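Bradyzoite pseudokinase 1 (Toxoplasma gondii, PDB 6M7Z) is a bradyzoite pseudokinase, probably without catalytic activity, from a divergent kinase family lacking the glycine-rich loop and linked to parasitophorous vacuole membrane organisation. Local coordinates at residues Ala156-Ser169 with Thr182-Ile194. Residues are numbered along the deposited sequence; the frame is centred on the assembly and turned at random.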
loop_
_atom_site.group_PDB
_atom_site.type_symbol
_atom_site.label_atom_id
_atom_site.label_comp_id
_atom_site.label_asym_id
_atom_site.label_seq_id
_atom_site.Cartn_x
_atom_site.Cartn_y
_atom_site.Cartn_z
ATOM N N ALA A 156 2.044 4.185 -9.478
ATOM C CA ALA A 156 2.243 4.104 -8.036
ATOM C C ALA A 156 3.636 3.521 -7.752
ATOM O O ALA A 156 4.393 4.063 -6.927
ATOM C CB ALA A 156 1.149 3.292 -7.412
ATOM N N LEU A 157 3.977 2.450 -8.474
ATOM C CA LEU A 157 5.271 1.796 -8.335
ATOM C C LEU A 157 6.400 2.768 -8.711
ATOM O O LEU A 157 7.409 2.864 -8.005
ATOM C CB LEU A 157 5.316 0.557 -9.236
ATOM C CG LEU A 157 6.590 -0.281 -9.128
ATOM C CD1 LEU A 157 6.894 -0.615 -7.685
ATOM C CD2 LEU A 157 6.467 -1.551 -9.939
ATOM N N LYS A 158 6.217 3.488 -9.822
ATOM C CA LYS A 158 7.189 4.467 -10.297
ATOM C C LYS A 158 7.453 5.521 -9.215
ATOM O O LYS A 158 8.614 5.891 -8.993
ATOM C CB LYS A 158 6.716 5.148 -11.585
ATOM C CG LYS A 158 7.830 5.890 -12.315
ATOM C CD LYS A 158 7.372 6.869 -13.364
ATOM C CE LYS A 158 8.448 7.877 -13.713
ATOM N NZ LYS A 158 7.855 9.173 -14.117
ATOM N N SER A 159 6.389 5.995 -8.559
ATOM C CA SER A 159 6.529 7.011 -7.529
ATOM C C SER A 159 7.394 6.481 -6.374
ATOM O O SER A 159 8.104 7.248 -5.749
ATOM C CB SER A 159 5.183 7.551 -7.060
ATOM O OG SER A 159 4.538 6.694 -6.125
ATOM N N LEU A 160 7.370 5.165 -6.126
ATOM C CA LEU A 160 8.199 4.574 -5.079
ATOM C C LEU A 160 9.654 4.460 -5.556
ATOM O O LEU A 160 10.586 4.764 -4.812
ATOM C CB LEU A 160 7.631 3.208 -4.683
ATOM C CG LEU A 160 8.269 2.561 -3.453
ATOM C CD1 LEU A 160 7.953 3.330 -2.172
ATOM C CD2 LEU A 160 7.797 1.127 -3.324
ATOM N N HIS A 161 9.849 4.025 -6.803
ATOM C CA HIS A 161 11.195 3.946 -7.409
ATOM C C HIS A 161 11.880 5.322 -7.403
ATOM O O HIS A 161 13.065 5.401 -7.105
ATOM C CB HIS A 161 11.126 3.307 -8.808
ATOM C CG HIS A 161 10.820 1.847 -8.776
ATOM N ND1 HIS A 161 10.687 1.094 -9.921
ATOM C CD2 HIS A 161 10.584 1.010 -7.744
ATOM C CE1 HIS A 161 10.478 -0.167 -9.597
ATOM N NE2 HIS A 161 10.358 -0.230 -8.269
ATOM N N ASN A 162 11.123 6.397 -7.679
ATOM C CA ASN A 162 11.655 7.774 -7.700
ATOM C C ASN A 162 12.195 8.210 -6.325
ATOM O O ASN A 162 12.988 9.136 -6.262
ATOM C CB ASN A 162 10.612 8.796 -8.159
ATOM C CG ASN A 162 10.238 8.659 -9.629
ATOM O OD1 ASN A 162 10.946 8.013 -10.407
ATOM N ND2 ASN A 162 9.111 9.238 -10.024
ATOM N N LEU A 163 11.760 7.574 -5.235
ATOM C CA LEU A 163 12.272 7.869 -3.886
ATOM C C LEU A 163 13.474 6.970 -3.550
ATOM O O LEU A 163 13.986 7.017 -2.433
ATOM C CB LEU A 163 11.162 7.655 -2.854
ATOM C CG LEU A 163 9.924 8.536 -2.999
ATOM C CD1 LEU A 163 8.738 7.999 -2.169
ATOM C CD2 LEU A 163 10.265 9.950 -2.564
ATOM N N GLY A 164 13.903 6.130 -4.500
ATOM C CA GLY A 164 15.037 5.230 -4.322
ATOM C C GLY A 164 14.677 3.942 -3.583
ATOM O O GLY A 164 15.550 3.322 -2.953
ATOM N N LEU A 165 13.407 3.514 -3.652
ATOM C CA LEU A 165 12.937 2.333 -2.915
ATOM C C LEU A 165 12.353 1.304 -3.893
ATOM O O LEU A 165 11.544 1.648 -4.769
ATOM C CB LEU A 165 11.875 2.754 -1.892
ATOM C CG LEU A 165 12.376 3.602 -0.720
ATOM C CD1 LEU A 165 11.214 4.148 0.091
ATOM C CD2 LEU A 165 13.314 2.802 0.173
ATOM N N LEU A 166 12.740 0.034 -3.707
ATOM C CA LEU A 166 12.013 -1.112 -4.240
ATOM C C LEU A 166 10.900 -1.486 -3.264
ATOM O O LEU A 166 11.053 -1.297 -2.030
ATOM C CB LEU A 166 12.963 -2.296 -4.375
ATOM C CG LEU A 166 14.055 -2.129 -5.427
ATOM C CD1 LEU A 166 14.986 -3.318 -5.462
ATOM C CD2 LEU A 166 13.466 -1.889 -6.805
ATOM N N HIS A 167 9.808 -2.062 -3.808
ATOM C CA HIS A 167 8.712 -2.563 -2.983
ATOM C C HIS A 167 9.058 -3.947 -2.425
ATOM O O HIS A 167 8.985 -4.172 -1.210
ATOM C CB HIS A 167 7.400 -2.580 -3.764
ATOM C CG HIS A 167 6.222 -2.916 -2.908
ATOM N ND1 HIS A 167 5.973 -4.200 -2.485
ATOM C CD2 HIS A 167 5.239 -2.146 -2.381
ATOM C CE1 HIS A 167 4.870 -4.208 -1.763
ATOM N NE2 HIS A 167 4.421 -2.963 -1.656
ATOM N N ARG A 168 9.361 -4.866 -3.347
ATOM C CA ARG A 168 9.881 -6.233 -3.094
ATOM C C ARG A 168 8.778 -7.262 -2.810
ATOM O O ARG A 168 9.113 -8.413 -2.781
ATOM C CB ARG A 168 10.938 -6.258 -1.982
ATOM C CG ARG A 168 12.153 -5.378 -2.268
ATOM C CD ARG A 168 13.370 -5.740 -1.425
ATOM N NE ARG A 168 13.094 -5.554 0.002
ATOM C CZ ARG A 168 13.545 -6.343 0.980
ATOM N NH1 ARG A 168 14.535 -7.202 0.745
ATOM N NH2 ARG A 168 12.956 -6.297 2.163
ATOM N N SER A 169 7.497 -6.892 -2.655
ATOM C CA SER A 169 6.438 -7.897 -2.407
ATOM C C SER A 169 5.108 -7.522 -3.091
ATOM O O SER A 169 4.036 -7.719 -2.533
ATOM C CB SER A 169 6.264 -8.110 -0.918
ATOM O OG SER A 169 5.810 -6.934 -0.246
ATOM N N THR A 182 -9.392 6.907 -4.697
ATOM C CA THR A 182 -7.981 6.839 -5.079
ATOM C C THR A 182 -7.473 5.413 -4.837
ATOM O O THR A 182 -7.781 4.826 -3.801
ATOM C CB THR A 182 -7.116 7.811 -4.263
ATOM O OG1 THR A 182 -7.737 9.091 -4.228
ATOM C CG2 THR A 182 -5.717 7.974 -4.815
ATOM N N VAL A 183 -6.713 4.870 -5.795
ATOM C CA VAL A 183 -6.064 3.576 -5.642
ATOM C C VAL A 183 -4.593 3.827 -5.314
ATOM O O VAL A 183 -3.908 4.488 -6.069
ATOM C CB VAL A 183 -6.224 2.713 -6.903
ATOM C CG1 VAL A 183 -5.428 1.427 -6.821
ATOM C CG2 VAL A 183 -7.683 2.425 -7.189
ATOM N N VAL A 184 -4.134 3.254 -4.194
ATOM C CA VAL A 184 -2.810 3.530 -3.626
ATOM C C VAL A 184 -2.051 2.220 -3.392
ATOM O O VAL A 184 -2.651 1.178 -3.192
ATOM C CB VAL A 184 -2.900 4.349 -2.322
ATOM C CG1 VAL A 184 -3.599 5.688 -2.576
ATOM C CG2 VAL A 184 -3.577 3.572 -1.199
ATOM N N LEU A 185 -0.716 2.333 -3.417
ATOM C CA LEU A 185 0.185 1.235 -3.149
ATOM C C LEU A 185 0.570 1.257 -1.674
ATOM O O LEU A 185 1.097 2.249 -1.176
ATOM C CB LEU A 185 1.426 1.380 -4.023
ATOM C CG LEU A 185 2.503 0.316 -3.842
ATOM C CD1 LEU A 185 1.927 -1.091 -4.019
ATOM C CD2 LEU A 185 3.637 0.562 -4.824
ATOM N N GLY A 186 0.319 0.128 -1.003
ATOM C CA GLY A 186 0.665 -0.095 0.409
ATOM C C GLY A 186 1.606 -1.293 0.552
ATOM O O GLY A 186 2.376 -1.632 -0.385
ATOM N N GLY A 187 1.553 -1.918 1.734
ATOM C CA GLY A 187 2.442 -2.997 2.081
ATOM C C GLY A 187 3.903 -2.572 2.058
ATOM O O GLY A 187 4.768 -3.342 1.650
ATOM N N LEU A 188 4.175 -1.348 2.534
ATOM C CA LEU A 188 5.493 -0.738 2.377
ATOM C C LEU A 188 6.499 -1.208 3.431
ATOM O O LEU A 188 7.662 -0.799 3.380
ATOM C CB LEU A 188 5.327 0.784 2.427
ATOM C CG LEU A 188 4.488 1.383 1.301
ATOM C CD1 LEU A 188 4.494 2.912 1.423
ATOM C CD2 LEU A 188 5.010 0.942 -0.061
ATOM N N ASP A 189 6.086 -2.084 4.358
ATOM C CA ASP A 189 7.006 -2.660 5.354
ATOM C C ASP A 189 8.123 -3.471 4.678
ATOM O O ASP A 189 9.155 -3.686 5.293
ATOM C CB ASP A 189 6.270 -3.531 6.387
ATOM C CG ASP A 189 5.406 -4.628 5.789
ATOM O OD1 ASP A 189 4.436 -4.292 5.042
ATOM O OD2 ASP A 189 5.697 -5.805 6.053
ATOM N N THR A 190 7.935 -3.947 3.444
ATOM C CA THR A 190 8.976 -4.748 2.744
ATOM C C THR A 190 9.898 -3.871 1.892
ATOM O O THR A 190 10.848 -4.400 1.307
ATOM C CB THR A 190 8.384 -5.853 1.862
ATOM O OG1 THR A 190 7.614 -5.239 0.821
ATOM C CG2 THR A 190 7.523 -6.817 2.658
ATOM N N ALA A 191 9.615 -2.570 1.805
ATOM C CA ALA A 191 10.366 -1.680 0.916
ATOM C C ALA A 191 11.812 -1.538 1.403
ATOM O O ALA A 191 12.097 -1.667 2.601
ATOM C CB ALA A 191 9.699 -0.334 0.839
ATOM N N ALA A 192 12.722 -1.299 0.459
ATOM C CA ALA A 192 14.173 -1.238 0.758
ATOM C C ALA A 192 14.871 -0.457 -0.351
ATOM O O ALA A 192 14.355 -0.360 -1.460
ATOM C CB ALA A 192 14.763 -2.631 0.881
ATOM N N PRO A 193 16.064 0.119 -0.099
ATOM C CA PRO A 193 16.740 0.938 -1.098
ATOM C C PRO A 193 17.172 0.139 -2.341
ATOM O O PRO A 193 17.557 -1.008 -2.217
ATOM C CB PRO A 193 17.992 1.470 -0.376
ATOM C CG PRO A 193 17.743 1.220 1.098
ATOM C CD PRO A 193 16.830 0.017 1.148
ATOM N N ILE A 194 17.107 0.784 -3.507
ATOM C CA ILE A 194 17.743 0.333 -4.731
ATOM C C ILE A 194 19.249 0.477 -4.528
ATOM O O ILE A 194 19.948 -0.480 -4.708
ATOM C CB ILE A 194 17.306 1.160 -5.961
ATOM C CG1 ILE A 194 15.781 1.271 -6.126
ATOM C CG2 ILE A 194 17.988 0.637 -7.220
ATOM C CD1 ILE A 194 15.361 2.416 -7.027
HETATM O O HOH W 1 3.791 -5.827 1.042
#
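Leu-166 and Ala-192 form the hydrogen-bonded pair of a short antiparallel ladder, Leu-166 N lying 2.8 Å from Ala-192 O. Helix 156-161 crosses strand 183-185 at 37°, the axes 8.8 Å apart. Where the ladder starts, just after the helix, Ile-194 lays CG1 against Leu-166 CG, the two side chains meeting nearly at right angles, and its N bonds to Gly-164 O. Helix and strand meet through Leu-185: its CB faces Ala-156 CB at 3.9 Å, and CD2 reaches the backbone of Leu-157.

His-167 joins the two segments through its ring. With CG anti to the backbone N (chi1 -173°), the ring swings back to the other chain segment, and NE2 donates to Gly-186 O at 2.8 Å, the acceptor lying in the ring plane. Ser-169 N donates to ND1 at the edge, so both ring nitrogens are engaged and the imidazole's rotation is fixed. Leu-185 CD1 and Leu-188 CD2 pack obliquely on its CD2. By sequence, His-167 to Ser-169 stand where protein kinases carry the HRD motif, with serine in the aspartate place, and Gly-187 to Asp-189 probably match DFG. Asp-233 of helix 230-248 takes the backbone N of His-167 and Arg-168, the link known from kinase catalytic loops.

Thr-190 knits the rest together. Its OG1 donates to His-167 O (2.7 Å) and sits 2.7 Å from Ser-169 OG, while a water spans Ser-169 OG and Gly-187 O. A bend at chi3 (-62°) turns the Arg-168 guanidinium to grip Thr-190 O side-on through NE (2.8 Å) and NH2, and Ala-192 CB lies over one guanidinium face.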